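TRNA delta(2)-isopentenylpyrophosphate transferase (PDB 3D3Q) probably transfers a dimethylallyl group from dimethylallyl diphosphate to adenine 37 of tRNAs that read codons beginning with uridine. Local coordinates at residues 23-31 with 57-65; 108-116 with 190-200. All coordinates share one frame; numbering follows the deposited sequence.

Interaction 1 (23-31 with 57-65)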
loop_
_atom_site.group_PDB
_atom_site.type_symbol
_atom_site.label_atom_id
_atom_site.label_comp_id
_atom_site.label_asym_id
_atom_site.label_seq_id
_atom_site.Cartn_x
_atom_site.Cartn_y
_atom_site.Cartn_z
ATOM N N LEU A 23 1.620 13.164 3.449
ATOM C CA LEU A 23 3.024 13.112 3.071
ATOM C C LEU A 23 3.201 13.345 1.567
ATOM O O LEU A 23 4.087 14.089 1.156
ATOM C CB LEU A 23 3.630 11.759 3.467
ATOM C CG LEU A 23 5.102 11.530 3.084
ATOM C CD1 LEU A 23 5.983 12.503 3.817
ATOM C CD2 LEU A 23 5.486 10.126 3.422
ATOM N N SER A 24 2.359 12.713 0.751
ATOM C CA SER A 24 2.442 12.882 -0.705
ATOM C C SER A 24 2.379 14.356 -1.087
ATOM O O SER A 24 3.203 14.840 -1.847
ATOM C CB SER A 24 1.308 12.144 -1.422
ATOM O OG SER A 24 1.482 10.746 -1.336
ATOM N N ILE A 25 1.401 15.068 -0.554
ATOM C CA ILE A 25 1.259 16.470 -0.869
ATOM C C ILE A 25 2.494 17.265 -0.425
ATOM O O ILE A 25 2.990 18.123 -1.170
ATOM C CB ILE A 25 -0.034 17.025 -0.229
ATOM C CG1 ILE A 25 -1.234 16.286 -0.828
ATOM C CG2 ILE A 25 -0.155 18.512 -0.458
ATOM C CD1 ILE A 25 -2.564 16.803 -0.391
ATOM N N GLU A 26 3.012 16.975 0.767
ATOM C CA GLU A 26 4.201 17.676 1.273
ATOM C C GLU A 26 5.402 17.475 0.344
ATOM O O GLU A 26 6.179 18.403 0.119
ATOM C CB GLU A 26 4.543 17.198 2.694
ATOM C CG GLU A 26 3.522 17.647 3.751
ATOM C CD GLU A 26 3.429 19.173 3.906
ATOM O OE1 GLU A 26 4.358 19.785 4.500
ATOM O OE2 GLU A 26 2.427 19.767 3.420
ATOM N N VAL A 27 5.542 16.261 -0.185
ATOM C CA VAL A 27 6.625 15.942 -1.107
ATOM C C VAL A 27 6.352 16.656 -2.426
ATOM O O VAL A 27 7.259 17.169 -3.069
ATOM C CB VAL A 27 6.697 14.441 -1.371
ATOM C CG1 VAL A 27 7.720 14.150 -2.433
ATOM C CG2 VAL A 27 7.032 13.724 -0.096
ATOM N N ALA A 28 5.084 16.689 -2.810
ATOM C CA ALA A 28 4.672 17.329 -4.037
ATOM C C ALA A 28 4.938 18.821 -3.976
ATOM O O ALA A 28 5.251 19.450 -4.990
ATOM C CB ALA A 28 3.208 17.076 -4.286
ATOM N N LYS A 29 4.817 19.398 -2.787
ATOM C CA LYS A 29 5.056 20.825 -2.631
ATOM C C LYS A 29 6.531 21.173 -2.526
ATOM O O LYS A 29 6.908 22.291 -2.841
ATOM C CB LYS A 29 4.333 21.366 -1.397
ATOM C CG LYS A 29 2.826 21.475 -1.545
ATOM C CD LYS A 29 2.244 22.446 -0.511
ATOM C CE LYS A 29 2.563 22.028 0.937
ATOM N NZ LYS A 29 2.052 23.000 1.958
ATOM N N LYS A 30 7.364 20.236 -2.086
ATOM C CA LYS A 30 8.780 20.533 -1.960
ATOM C C LYS A 30 9.537 20.214 -3.251
ATOM O O LYS A 30 10.648 20.695 -3.445
ATOM C CB LYS A 30 9.382 19.763 -0.776
ATOM C CG LYS A 30 10.774 20.212 -0.341
ATOM C CD LYS A 30 11.270 19.366 0.822
ATOM C CE LYS A 30 12.558 19.915 1.424
ATOM N NZ LYS A 30 12.933 19.177 2.674
ATOM N N PHE A 31 8.933 19.418 -4.136
ATOM C CA PHE A 31 9.562 19.046 -5.406
ATOM C C PHE A 31 8.603 19.236 -6.558
ATOM O O PHE A 31 8.625 18.473 -7.523
ATOM C CB PHE A 31 10.013 17.595 -5.359
ATOM C CG PHE A 31 10.988 17.320 -4.271
ATOM C CD1 PHE A 31 12.341 17.575 -4.456
ATOM C CD2 PHE A 31 10.553 16.870 -3.031
ATOM C CE1 PHE A 31 13.253 17.386 -3.412
ATOM C CE2 PHE A 31 11.450 16.677 -1.979
ATOM C CZ PHE A 31 12.804 16.936 -2.166
ATOM N N GLU A 57 -9.872 20.852 -1.453
ATOM C CA GLU A 57 -9.232 21.785 -0.539
ATOM C C GLU A 57 -7.988 21.230 0.083
ATOM O O GLU A 57 -6.987 21.918 0.197
ATOM C CB GLU A 57 -10.176 22.173 0.585
ATOM C CG GLU A 57 -9.596 23.205 1.543
ATOM C CD GLU A 57 -10.464 23.393 2.786
ATOM O OE1 GLU A 57 -10.228 24.351 3.555
ATOM O OE2 GLU A 57 -11.376 22.566 2.995
ATOM N N GLU A 58 -8.063 19.984 0.510
ATOM C CA GLU A 58 -6.936 19.347 1.149
ATOM C C GLU A 58 -5.769 19.125 0.201
ATOM O O GLU A 58 -4.625 19.001 0.635
ATOM C CB GLU A 58 -7.389 18.029 1.768
ATOM C CG GLU A 58 -8.550 18.199 2.748
ATOM C CD GLU A 58 -8.989 16.883 3.366
ATOM O OE1 GLU A 58 -9.302 15.944 2.598
ATOM O OE2 GLU A 58 -9.023 16.796 4.616
HETATM N N MSE A 59 -6.051 19.085 -1.096
HETATM C CA MSE A 59 -5.007 18.884 -2.105
HETATM C C MSE A 59 -4.036 20.055 -2.172
HETATM O O MSE A 59 -3.047 20.003 -2.900
HETATM C CB MSE A 59 -5.632 18.697 -3.485
HETATM C CG MSE A 59 -6.438 17.429 -3.653
HETATM SE SE MSE A 59 -7.120 17.259 -5.465
HETATM C CE MSE A 59 -8.889 16.558 -5.076
ATOM N N GLU A 60 -4.344 21.111 -1.417
ATOM C CA GLU A 60 -3.528 22.327 -1.359
ATOM C C GLU A 60 -2.951 22.789 -2.692
ATOM O O GLU A 60 -1.810 23.231 -2.746
ATOM C CB GLU A 60 -2.389 22.148 -0.353
ATOM C CG GLU A 60 -2.761 22.502 1.076
ATOM C CD GLU A 60 -1.824 21.872 2.091
ATOM O OE1 GLU A 60 -0.598 21.816 1.823
ATOM O OE2 GLU A 60 -2.311 21.442 3.165
ATOM N N GLY A 61 -3.729 22.698 -3.763
ATOM C CA GLY A 61 -3.225 23.149 -5.042
ATOM C C GLY A 61 -2.588 22.057 -5.871
ATOM O O GLY A 61 -2.680 22.072 -7.098
ATOM N N ILE A 62 -1.930 21.104 -5.226
ATOM C CA ILE A 62 -1.304 20.021 -5.965
ATOM C C ILE A 62 -2.354 19.261 -6.772
ATOM O O ILE A 62 -3.332 18.762 -6.227
ATOM C CB ILE A 62 -0.635 19.024 -5.023
ATOM C CG1 ILE A 62 0.403 19.736 -4.147
ATOM C CG2 ILE A 62 -0.048 17.883 -5.842
ATOM C CD1 ILE A 62 1.537 20.359 -4.913
ATOM N N PRO A 63 -2.162 19.161 -8.088
ATOM C CA PRO A 63 -3.118 18.446 -8.941
ATOM C C PRO A 63 -3.124 16.924 -8.752
ATOM O O PRO A 63 -2.070 16.292 -8.763
ATOM C CB PRO A 63 -2.683 18.852 -10.352
ATOM C CG PRO A 63 -1.210 19.066 -10.202
ATOM C CD PRO A 63 -1.131 19.826 -8.901
ATOM N N HIS A 64 -4.313 16.343 -8.574
ATOM C CA HIS A 64 -4.444 14.897 -8.393
ATOM C C HIS A 64 -5.176 14.212 -9.572
ATOM O O HIS A 64 -6.121 14.760 -10.143
ATOM C CB HIS A 64 -5.171 14.573 -7.072
ATOM C CG HIS A 64 -4.397 14.928 -5.837
ATOM N ND1 HIS A 64 -4.581 14.277 -4.636
ATOM C CD2 HIS A 64 -3.462 15.879 -5.603
ATOM C CE1 HIS A 64 -3.794 14.808 -3.718
ATOM N NE2 HIS A 64 -3.103 15.782 -4.280
ATOM N N TYR A 65 -4.719 13.012 -9.936
ATOM C CA TYR A 65 -5.320 12.257 -11.027
ATOM C C TYR A 65 -5.870 10.941 -10.518
ATOM O O TYR A 65 -5.534 10.511 -9.410
ATOM C CB TYR A 65 -4.296 11.974 -12.126
ATOM C CG TYR A 65 -3.607 13.215 -12.626
ATOM C CD1 TYR A 65 -2.339 13.556 -12.169
ATOM C CD2 TYR A 65 -4.233 14.067 -13.544
ATOM C CE1 TYR A 65 -1.706 14.716 -12.615
ATOM C CE2 TYR A 65 -3.611 15.234 -13.995
ATOM C CZ TYR A 65 -2.349 15.549 -13.532
ATOM O OH TYR A 65 -1.720 16.671 -14.007
#
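I25, A28 and K29 line the flank of helix 20-30 that meets the turn-rich segment 57-65. In this P-loop NTPase fold, helix 20-30 follows the predicted nucleotide-binding loop, and 57-65 leads into the short edge strand 64-65 of the parallel sheet. I25 lies near T21, substrate-binding by similarity.

Apolar contacts dominate. I25 and I62 lie alongside with their side chains running opposite ways, I25 CG2 being 3.9 Å from I62 CG1. The two methyls of I62 both rest on A28: I62 CG2 and I62 CD1 are each 3.7 Å from A28 CB, and I62 CD1 also touches K29 CG. With CG1 anti to the carbonyl carbon (chi1 -62°) and the chain extended beyond, I25 brings CD1 to the backbone of the turn at E58 and M59, 3.6 Å from M59 CA. I25 CG1 also meets the edge of the H64 imidazole, its chain roughly perpendicular to that side chain. One face of the ring is covered by CG of M59, a selenomethionine, and V54 and I35 also touch the H64 side chain.

Segment 57-65 folds back through a type I turn from E57 to E60 and an overlapping type I' turn from M59 to I62, with E60 and G61 both at positive phi.

The charged groups lie on the outer side, where K29 and E60 are exposed. K29, bent at chi3, brings its ammonium between two carboxylates, E26 from its own helix and E60 from the turn, which would offset their repulsion. K29 NZ meets E60 OE1 at 2.9 Å on the syn side, 30° out of the carboxylate plane.

Interaction 2 (108-116 with 190-200)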
loop_
_atom_site.group_PDB
_atom_site.type_symbol
_atom_site.label_atom_id
_atom_site.label_comp_id
_atom_site.label_asym_id
_atom_site.label_seq_id
_atom_site.Cartn_x
_atom_site.Cartn_y
_atom_site.Cartn_z
ATOM N N TYR A 108 -2.037 -3.547 -7.781
ATOM C CA TYR A 108 -1.957 -2.287 -8.517
ATOM C C TYR A 108 -0.575 -1.666 -8.552
ATOM O O TYR A 108 -0.198 -1.064 -9.546
ATOM C CB TYR A 108 -2.926 -1.259 -7.935
ATOM C CG TYR A 108 -4.383 -1.576 -8.146
ATOM C CD1 TYR A 108 -5.182 -0.749 -8.934
ATOM C CD2 TYR A 108 -4.966 -2.707 -7.554
ATOM C CE1 TYR A 108 -6.527 -1.034 -9.136
ATOM C CE2 TYR A 108 -6.313 -3.008 -7.747
ATOM C CZ TYR A 108 -7.091 -2.162 -8.545
ATOM O OH TYR A 108 -8.427 -2.448 -8.754
ATOM N N ILE A 109 0.180 -1.799 -7.471
ATOM C CA ILE A 109 1.495 -1.206 -7.438
ATOM C C ILE A 109 2.562 -2.002 -8.164
ATOM O O ILE A 109 3.335 -1.436 -8.929
ATOM C CB ILE A 109 1.945 -0.951 -6.003
ATOM C CG1 ILE A 109 0.972 0.002 -5.333
ATOM C CG2 ILE A 109 3.334 -0.340 -5.988
ATOM C CD1 ILE A 109 0.804 1.335 -6.068
ATOM N N GLN A 110 2.626 -3.309 -7.940
ATOM C CA GLN A 110 3.644 -4.077 -8.633
ATOM C C GLN A 110 3.327 -4.179 -10.123
ATOM O O GLN A 110 4.224 -4.117 -10.974
ATOM C CB GLN A 110 3.810 -5.477 -8.019
ATOM C CG GLN A 110 2.818 -6.528 -8.461
ATOM C CD GLN A 110 3.312 -7.939 -8.153
ATOM O OE1 GLN A 110 2.593 -8.918 -8.359
ATOM N NE2 GLN A 110 4.552 -8.046 -7.665
ATOM N N SER A 111 2.050 -4.305 -10.447
ATOM C CA SER A 111 1.644 -4.410 -11.845
ATOM C C SER A 111 2.156 -3.194 -12.611
ATOM O O SER A 111 2.484 -3.279 -13.796
ATOM C CB SER A 111 0.116 -4.507 -11.939
ATOM O OG SER A 111 -0.374 -5.582 -11.155
ATOM N N LEU A 112 2.239 -2.071 -11.906
ATOM C CA LEU A 112 2.707 -0.812 -12.479
ATOM C C LEU A 112 4.217 -0.664 -12.451
ATOM O O LEU A 112 4.798 0.010 -13.297
ATOM C CB LEU A 112 2.087 0.372 -11.718
ATOM C CG LEU A 112 2.674 1.773 -11.937
ATOM C CD1 LEU A 112 2.554 2.198 -13.400
ATOM C CD2 LEU A 112 1.952 2.740 -11.031
ATOM N N LEU A 113 4.852 -1.283 -11.469
ATOM C CA LEU A 113 6.294 -1.170 -11.339
ATOM C C LEU A 113 7.086 -2.157 -12.188
ATOM O O LEU A 113 8.127 -1.807 -12.739
ATOM C CB LEU A 113 6.691 -1.325 -9.868
ATOM C CG LEU A 113 6.077 -0.269 -8.943
ATOM C CD1 LEU A 113 6.442 -0.575 -7.508
ATOM C CD2 LEU A 113 6.574 1.114 -9.342
ATOM N N TYR A 114 6.572 -3.372 -12.319
ATOM C CA TYR A 114 7.266 -4.414 -13.060
ATOM C C TYR A 114 6.476 -4.969 -14.223
ATOM O O TYR A 114 5.257 -5.045 -14.164
ATOM C CB TYR A 114 7.597 -5.556 -12.106
ATOM C CG TYR A 114 8.213 -5.086 -10.813
ATOM C CD1 TYR A 114 9.388 -4.353 -10.827
ATOM C CD2 TYR A 114 7.618 -5.366 -9.581
ATOM C CE1 TYR A 114 9.964 -3.904 -9.663
ATOM C CE2 TYR A 114 8.189 -4.922 -8.392
ATOM C CZ TYR A 114 9.374 -4.184 -8.451
ATOM O OH TYR A 114 9.994 -3.717 -7.324
ATOM N N ASN A 115 7.176 -5.377 -15.273
ATOM C CA ASN A 115 6.519 -5.954 -16.432
ATOM C C ASN A 115 6.550 -7.461 -16.421
ATOM O O ASN A 115 7.015 -8.062 -17.381
ATOM C CB ASN A 115 7.194 -5.492 -17.703
ATOM C CG ASN A 115 6.604 -4.239 -18.232
ATOM O OD1 ASN A 115 6.981 -3.788 -19.305
ATOM N ND2 ASN A 115 5.660 -3.655 -17.487
ATOM N N TYR A 116 6.069 -8.077 -15.350
ATOM C CA TYR A 116 6.072 -9.527 -15.279
ATOM C C TYR A 116 4.791 -10.020 -14.627
ATOM O O TYR A 116 4.146 -9.289 -13.868
ATOM C CB TYR A 116 7.325 -10.043 -14.514
ATOM C CG TYR A 116 7.185 -10.193 -12.988
ATOM C CD1 TYR A 116 6.638 -11.355 -12.411
ATOM C CD2 TYR A 116 7.561 -9.147 -12.113
ATOM C CE1 TYR A 116 6.462 -11.459 -11.012
ATOM C CE2 TYR A 116 7.388 -9.255 -10.716
ATOM C CZ TYR A 116 6.836 -10.407 -10.187
ATOM O OH TYR A 116 6.623 -10.495 -8.845
ATOM N N GLN A 190 12.762 -8.572 -10.668
ATOM C CA GLN A 190 12.178 -7.265 -10.377
ATOM C C GLN A 190 13.141 -6.168 -10.794
ATOM O O GLN A 190 12.729 -5.076 -11.183
ATOM C CB GLN A 190 11.842 -7.132 -8.893
ATOM C CG GLN A 190 10.657 -7.979 -8.470
ATOM C CD GLN A 190 10.288 -7.758 -7.021
ATOM O OE1 GLN A 190 11.147 -7.423 -6.204
ATOM N NE2 GLN A 190 9.013 -7.955 -6.687
ATOM N N GLN A 191 14.429 -6.478 -10.741
ATOM C CA GLN A 191 15.458 -5.523 -11.109
ATOM C C GLN A 191 15.553 -5.301 -12.614
ATOM O O GLN A 191 15.995 -4.251 -13.076
ATOM C CB GLN A 191 16.792 -6.018 -10.582
ATOM C CG GLN A 191 17.961 -5.140 -10.905
ATOM C CD GLN A 191 19.261 -5.860 -10.630
ATOM O OE1 GLN A 191 19.603 -6.828 -11.325
ATOM N NE2 GLN A 191 19.987 -5.413 -9.600
ATOM N N PHE A 192 15.123 -6.286 -13.384
ATOM C CA PHE A 192 15.211 -6.170 -14.824
ATOM C C PHE A 192 13.902 -5.830 -15.501
ATOM O O PHE A 192 13.908 -5.283 -16.602
ATOM C CB PHE A 192 15.767 -7.469 -15.408
ATOM C CG PHE A 192 15.862 -7.475 -16.911
ATOM C CD1 PHE A 192 16.667 -6.555 -17.578
ATOM C CD2 PHE A 192 15.152 -8.417 -17.660
ATOM C CE1 PHE A 192 16.763 -6.574 -18.962
ATOM C CE2 PHE A 192 15.242 -8.443 -19.043
ATOM C CZ PHE A 192 16.048 -7.520 -19.695
ATOM N N THR A 193 12.786 -6.167 -14.859
ATOM C CA THR A 193 11.474 -5.890 -15.440
ATOM C C THR A 193 10.892 -4.599 -14.919
ATOM O O THR A 193 9.715 -4.321 -15.139
ATOM C CB THR A 193 10.421 -6.960 -15.113
ATOM O OG1 THR A 193 11.053 -8.181 -14.724
ATOM C CG2 THR A 193 9.563 -7.209 -16.328
ATOM N N GLU A 194 11.710 -3.818 -14.222
ATOM C CA GLU A 194 11.238 -2.558 -13.655
ATOM C C GLU A 194 11.117 -1.444 -14.680
ATOM O O GLU A 194 12.035 -1.189 -15.445
ATOM C CB GLU A 194 12.147 -2.102 -12.518
ATOM C CG GLU A 194 13.587 -1.922 -12.921
ATOM C CD GLU A 194 14.448 -1.437 -11.768
ATOM O OE1 GLU A 194 15.699 -1.421 -11.919
ATOM O OE2 GLU A 194 13.873 -1.066 -10.712
ATOM N N ASN A 195 9.975 -0.772 -14.665
ATOM C CA ASN A 195 9.723 0.285 -15.598
ATOM C C ASN A 195 10.187 1.636 -15.134
ATOM O O ASN A 195 10.389 2.521 -15.949
ATOM C CB ASN A 195 8.241 0.346 -15.920
ATOM C CG ASN A 195 7.711 -0.979 -16.430
ATOM O OD1 ASN A 195 8.401 -1.690 -17.165
ATOM N ND2 ASN A 195 6.485 -1.324 -16.038
ATOM N N TYR A 196 10.367 1.818 -13.837
ATOM C CA TYR A 196 10.788 3.123 -13.360
ATOM C C TYR A 196 11.884 3.090 -12.317
ATOM O O TYR A 196 12.124 2.067 -11.679
ATOM C CB TYR A 196 9.586 3.880 -12.780
ATOM C CG TYR A 196 8.345 3.841 -13.641
ATOM C CD1 TYR A 196 7.406 2.818 -13.509
ATOM C CD2 TYR A 196 8.104 4.838 -14.587
ATOM C CE1 TYR A 196 6.250 2.799 -14.297
ATOM C CE2 TYR A 196 6.962 4.826 -15.379
ATOM C CZ TYR A 196 6.041 3.814 -15.231
ATOM O OH TYR A 196 4.915 3.841 -16.016
ATOM N N ASP A 197 12.548 4.233 -12.168
ATOM C CA ASP A 197 13.595 4.410 -11.163
ATOM C C ASP A 197 12.822 4.734 -9.882
ATOM O O ASP A 197 12.890 5.857 -9.365
ATOM C CB ASP A 197 14.490 5.599 -11.520
ATOM C CG ASP A 197 15.418 5.980 -10.384
ATOM O OD1 ASP A 197 15.952 7.110 -10.377
ATOM O OD2 ASP A 197 15.613 5.140 -9.482
ATOM N N THR A 198 12.096 3.741 -9.373
ATOM C CA THR A 198 11.237 3.905 -8.197
ATOM C C THR A 198 11.870 4.175 -6.838
ATOM O O THR A 198 12.947 3.684 -6.521
ATOM C CB THR A 198 10.289 2.678 -8.033
ATOM O OG1 THR A 198 11.021 1.576 -7.483
ATOM C CG2 THR A 198 9.700 2.262 -9.387
ATOM N N LEU A 199 11.173 4.983 -6.051
ATOM C CA LEU A 199 11.588 5.313 -4.699
ATOM C C LEU A 199 10.390 4.887 -3.852
ATOM O O LEU A 199 9.623 5.712 -3.368
ATOM C CB LEU A 199 11.852 6.815 -4.562
ATOM C CG LEU A 199 12.161 7.369 -3.164
ATOM C CD1 LEU A 199 13.001 6.403 -2.335
ATOM C CD2 LEU A 199 12.870 8.689 -3.344
ATOM N N LEU A 200 10.232 3.578 -3.709
ATOM C CA LEU A 200 9.117 3.002 -2.984
ATOM C C LEU A 200 9.226 3.132 -1.473
ATOM O O LEU A 200 10.091 2.523 -0.849
ATOM C CB LEU A 200 8.982 1.536 -3.374
ATOM C CG LEU A 200 7.755 0.769 -2.914
ATOM C CD1 LEU A 200 6.492 1.328 -3.562
ATOM C CD2 LEU A 200 7.933 -0.695 -3.289
#
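Y114 and Q190 make the main fit of this contact, which joins the end of helix 106-113 to the connection between helix 184-192 and sheet strand 197-204 of the P-loop NTPase fold. Q190 lays its extended chain over one face of the Y114 ring, its CG 4.0 Å from the ring centroid in a CH-pi contact, and the amide stacks on the ring, the planes 22° apart. L113 CB fills the opposite face, and E194 CB lies at the edge.

Beside the ring the backbones form a single antiparallel bridge, Y114 with E194, a non-hydrogen-bonded pair flanked by two bonds: N195 N to L113 O, 2.9 Å and nearly straight, and N115 N to T193 O, 2.8 Å.

Further bumps come off the helix. L113 CD2 meets the T198 methyl, while L113 CD1 and I109 CG2 both touch L200 CD1 loosely; I109 lies near T105, a tRNA-contacting site by similarity. L112 CD1 lies against CE1 and OH of Y196, and the L112 carbonyl oxygen sits at that ring's edge in plane.

The stacked amide of Q190 has its polar atoms bonded to R186 and the K287 carbonyl, so it can lie on the ring without leaving these groups unpaired.

From the N terminus the chain runs through strand 8-13 and the P-loop into helix 20-30, adds strand 33-37, and returns with 57-65 to close interaction 1 over 25 intervening residues. Only after that loop is closed does the chain build helix 78-94, strand 98-102 and helix 106-113, where interaction 2 opens. Its 73 intervening residues are largely helical, and they return through helix 184-192 to strand 197-204. The two contacts are therefore in series, neither nested nor crossed, with centres about 23 Å apart. Both reach the same parallel sheet: interaction 1 by edge strand 64-65, interaction 2 by strand 197-204, which lies between 8-13 and 291-294.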